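Local coordinates for flagellar regulatory protein C (Vibrio cholerae, PDB 4QHS) that probably hydrolyses ATP as a heptameric AAA+ activator of sigma-54-dependent transcription of flagellar genes, at residues M81-A84 and T85-Y89; G92-T95 and G96-Q99. One frame throughout, in Å; residues are numbered along the deposited sequence.

How the contacts relate
Contacts 1 and 2 follow one another along the chain, their centres about 11 Å apart. Contact 1, residues 81-89, closes helix 82-87 and enters strand 88-89. It is the more buried of the two, held by successive helical hydrogen bonds and by apolar side chains. Contact 2, residues 92-99, is a surface loop between strands 88-89 and 101-102, built on two backbone hydrogen bonds and one methyl placed over a ring. They meet where the rings of Tyr89 and Phe94 pack edge-to-face. Ala84 CB also reaches the Phe94 ring, and Ala97 CB reaches the Tyr89 ring, linking the helix end to the loop.

Contact 1. Residues M81-A84 and T85-Y89; sequences MLEA and TLFGY
Thr85 turns OG1 into the space between its own backbone N and carbonyl carbon (chi1 56°), which aims the hydroxyl back along the helix at the carbonyl of Leu82. Thr85 OG1 lies 2.5 Å from Leu82 O, too short to be trusted in detail; if it does donate there, Leu82 O takes both this hydroxyl and Leu86 N. The Thr85 methyl CG2 lies against the Met81 carbonyl oxygen, and beyond it reaches Met81 CB at 4.1 Å. Tyr89 makes a similar turn at its first torsion (chi1 50°), which carries its ring back to the helix end. There Tyr89 CD1 lies 3.7 Å from Ala84 CB, the methyl approaching obliquely, while Ala84 O sits in the ring plane at its edge. Met81 CE comes to the same ring more loosely.

Thr85 N to Met81 O opens the run of helical hydrogen bonds, followed by Leu86 N to Leu82 O (2.9 Å) and Phe87 N to Glu83 O. Gly88 N to Ala84 O (2.7 Å) ends it: the bond bends to 132° at the hydrogen, the donor stands above the carbonyl plane, and Gly88 leaves helical geometry with positive phi. Between the side chains, Leu82 CD1 and Leu86 CD1 lie 4.0 Å apart, the two leucines side by side and pointing the same way. Glu83 CG comes within 4.0 Å of Phe87 CD2, with the carboxylate plane nearly perpendicular to the ring.

Helix 123-135 packs against one flank, where Leu125 touches both Leu82 and Phe87. Ile72 of strand 69-73, an outermost strand of the parallel sheet, meets Leu82 and Thr85, and Tyr89 pairs through its backbone with Cys101 in the antiparallel hairpin of strands 88-89 and 101-102.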
loop_
_atom_site.group_PDB
_atom_site.type_symbol
_atom_site.label_atom_id
_atom_site.label_comp_id
_atom_site.label_asym_id
_atom_site.label_seq_id
_atom_site.Cartn_x
_atom_site.Cartn_y
_atom_site.Cartn_z
ATOM N N MET A 81 9.377 11.520 20.290
ATOM C CA MET A 81 8.876 12.454 21.293
ATOM C C MET A 81 9.546 13.804 21.247
ATOM O O MET A 81 9.246 14.657 22.086
ATOM C CB MET A 81 9.036 11.860 22.688
ATOM C CG MET A 81 8.059 10.734 22.948
ATOM S SD MET A 81 6.380 11.410 23.087
ATOM C CE MET A 81 6.543 12.348 24.616
ATOM N N LEU A 82 10.430 14.005 20.269
ATOM C CA LEU A 82 11.249 15.223 20.215
ATOM C C LEU A 82 10.401 16.485 20.227
ATOM O O LEU A 82 10.641 17.384 21.015
ATOM C CB LEU A 82 12.137 15.232 18.971
ATOM C CG LEU A 82 12.888 16.545 18.675
ATOM C CD1 LEU A 82 13.771 16.964 19.865
ATOM C CD2 LEU A 82 13.749 16.412 17.401
ATOM N N GLU A 83 9.413 16.536 19.337
ATOM C CA GLU A 83 8.524 17.685 19.235
ATOM C C GLU A 83 7.734 17.885 20.529
ATOM O O GLU A 83 7.594 19.017 21.010
ATOM C CB GLU A 83 7.581 17.518 18.043
ATOM C CG GLU A 83 6.558 18.606 17.895
ATOM C CD GLU A 83 5.877 18.551 16.539
ATOM O OE1 GLU A 83 6.576 18.321 15.525
ATOM O OE2 GLU A 83 4.650 18.730 16.478
ATOM N N ALA A 84 7.245 16.798 21.115
ATOM C CA ALA A 84 6.502 16.924 22.372
ATOM C C ALA A 84 7.403 17.426 23.508
ATOM O O ALA A 84 6.988 18.241 24.340
ATOM C CB ALA A 84 5.868 15.613 22.750
ATOM N N THR A 85 8.636 16.940 23.544
ATOM C CA THR A 85 9.563 17.341 24.591
ATOM C C THR A 85 9.933 18.815 24.446
ATOM O O THR A 85 9.925 19.562 25.416
ATOM C CB THR A 85 10.823 16.501 24.560
ATOM O OG1 THR A 85 11.394 16.594 23.256
ATOM C CG2 THR A 85 10.477 15.067 24.803
ATOM N N LEU A 86 10.217 19.236 23.222
ATOM C CA LEU A 86 10.585 20.630 22.958
ATOM C C LEU A 86 9.484 21.637 23.303
ATOM O O LEU A 86 9.734 22.634 23.994
ATOM C CB LEU A 86 10.974 20.800 21.484
ATOM C CG LEU A 86 12.477 20.769 21.223
ATOM C CD1 LEU A 86 12.770 20.871 19.726
ATOM C CD2 LEU A 86 13.206 21.875 22.006
ATOM N N PHE A 87 8.270 21.367 22.821
ATOM C CA PHE A 87 7.169 22.319 22.916
ATOM C C PHE A 87 6.217 22.037 24.064
ATOM O O PHE A 87 5.460 22.916 24.478
ATOM C CB PHE A 87 6.397 22.342 21.596
ATOM C CG PHE A 87 7.215 22.843 20.458
ATOM C CD1 PHE A 87 7.408 24.198 20.273
ATOM C CD2 PHE A 87 7.832 21.963 19.594
ATOM C CE1 PHE A 87 8.191 24.667 19.231
ATOM C CE2 PHE A 87 8.610 22.431 18.549
ATOM C CZ PHE A 87 8.790 23.781 18.370
ATOM N N GLY A 88 6.251 20.818 24.585
ATOM C CA GLY A 88 5.327 20.440 25.631
ATOM C C GLY A 88 3.981 20.185 24.984
ATOM O O GLY A 88 3.821 20.377 23.781
ATOM N N TYR A 89 3.002 19.780 25.783
ATOM C CA TYR A 89 1.711 19.398 25.250
ATOM C C TYR A 89 0.636 19.457 26.318
ATOM O O TYR A 89 0.918 19.500 27.520
ATOM C CB TYR A 89 1.771 17.989 24.650
ATOM C CG TYR A 89 2.398 16.952 25.566
ATOM C CD1 TYR A 89 3.780 16.758 25.582
ATOM C CD2 TYR A 89 1.614 16.177 26.419
ATOM C CE1 TYR A 89 4.363 15.815 26.417
ATOM C CE2 TYR A 89 2.190 15.234 27.262
ATOM C CZ TYR A 89 3.565 15.054 27.252
ATOM O OH TYR A 89 4.148 14.114 28.071
#

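Contact 2. Residues G92-T95 and G96-Q99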
loop_
_atom_site.group_PDB
_atom_site.type_symbol
_atom_site.label_atom_id
_atom_site.label_comp_id
_atom_site.label_asym_id
_atom_site.label_seq_id
_atom_site.Cartn_x
_atom_site.Cartn_y
_atom_site.Cartn_z
ATOM N N GLY A 92 -4.149 14.845 25.970
ATOM C CA GLY A 92 -4.869 14.478 24.762
ATOM C C GLY A 92 -4.289 15.003 23.451
ATOM O O GLY A 92 -4.868 14.757 22.401
ATOM N N ALA A 93 -3.162 15.693 23.466
ATOM C CA ALA A 93 -2.639 16.267 22.239
ATOM C C ALA A 93 -2.275 15.233 21.200
ATOM O O ALA A 93 -2.406 15.453 20.034
ATOM C CB ALA A 93 -1.476 17.146 22.515
ATOM N N PHE A 94 -1.806 14.101 21.652
ATOM C CA PHE A 94 -1.527 13.022 20.771
ATOM C C PHE A 94 -1.884 11.805 21.556
ATOM O O PHE A 94 -2.209 11.901 22.706
ATOM C CB PHE A 94 -0.063 13.012 20.383
ATOM C CG PHE A 94 0.864 13.199 21.520
ATOM C CD1 PHE A 94 1.272 14.448 21.895
ATOM C CD2 PHE A 94 1.339 12.140 22.201
ATOM C CE1 PHE A 94 2.125 14.614 22.927
ATOM C CE2 PHE A 94 2.190 12.315 23.210
ATOM C CZ PHE A 94 2.585 13.557 23.577
ATOM N N THR A 95 -1.830 10.649 20.941
ATOM C CA THR A 95 -2.268 9.483 21.639
ATOM C C THR A 95 -1.239 9.132 22.663
ATOM O O THR A 95 -0.092 8.942 22.349
ATOM C CB THR A 95 -2.562 8.321 20.689
ATOM O OG1 THR A 95 -1.813 8.481 19.492
ATOM C CG2 THR A 95 -4.020 8.320 20.317
ATOM N N GLY A 96 -1.663 9.070 23.907
ATOM C CA GLY A 96 -0.755 8.824 24.993
ATOM C C GLY A 96 -0.349 10.098 25.675
ATOM O O GLY A 96 0.457 10.077 26.573
ATOM N N ALA A 97 -0.908 11.211 25.236
ATOM C CA ALA A 97 -0.778 12.464 25.945
ATOM C C ALA A 97 -1.803 12.435 27.039
ATOM O O ALA A 97 -2.915 12.855 26.867
ATOM C CB ALA A 97 -1.031 13.607 25.043
ATOM N N VAL A 98 -1.389 11.920 28.171
ATOM C CA VAL A 98 -2.257 11.635 29.268
ATOM C C VAL A 98 -2.154 12.667 30.368
ATOM O O VAL A 98 -2.860 12.597 31.332
ATOM C CB VAL A 98 -1.968 10.228 29.795
ATOM C CG1 VAL A 98 -1.009 10.257 30.926
ATOM C CG2 VAL A 98 -3.226 9.558 30.176
ATOM N N GLN A 99 -1.277 13.637 30.194
ATOM C CA GLN A 99 -1.133 14.732 31.124
ATOM C C GLN A 99 -0.635 15.938 30.395
ATOM O O GLN A 99 -0.216 15.845 29.282
ATOM C CB GLN A 99 -0.154 14.373 32.224
ATOM C CG GLN A 99 1.228 14.101 31.741
ATOM C CD GLN A 99 2.164 13.806 32.851
ATOM O OE1 GLN A 99 2.126 12.743 33.427
ATOM N NE2 GLN A 99 2.996 14.756 33.183
#
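Phe94 lays its ring over Ala97, its CB setting CG between the backbone N and the carbonyl carbon (chi1 46°). From there the overlap begins: Phe94 CG is 4.0 Å from Ala97 CB. Phe94 CD2 and CE2 also approach Ala97 N, CE2 at 3.9 Å, and Phe94 CZ, at the tip, is 3.9 Å from Ala97 CB. Ala97 CB therefore sits almost on the ring normal, 3.7 Å from the centroid of the Phe94 ring, a CH-pi contact over one face. The backbone holds this pose: Ala97 N donates to Phe94 O at 2.9 Å from above the carbonyl plane, closing a type II beta turn through Thr95 and Gly96, whose positive phi suits its place in the turn. Gly92 N lies 2.5 Å from Ala97 O, too short to be taken at face value, with the start of the loop beside the residue that closes the turn. The sequence, Gly-Ala-Phe-Thr-Gly-Ala, is the GAFTGA signature of sigma-54 activators, the loop with which relatives contact sigma-54. It projects between strands 88-89 and 101-102, with Ala93 and Phe94 resting on Leu141, in the loop between strands 137-139 and 146-148, and Gln99 packing on Arg144 of a neighbouring subunit.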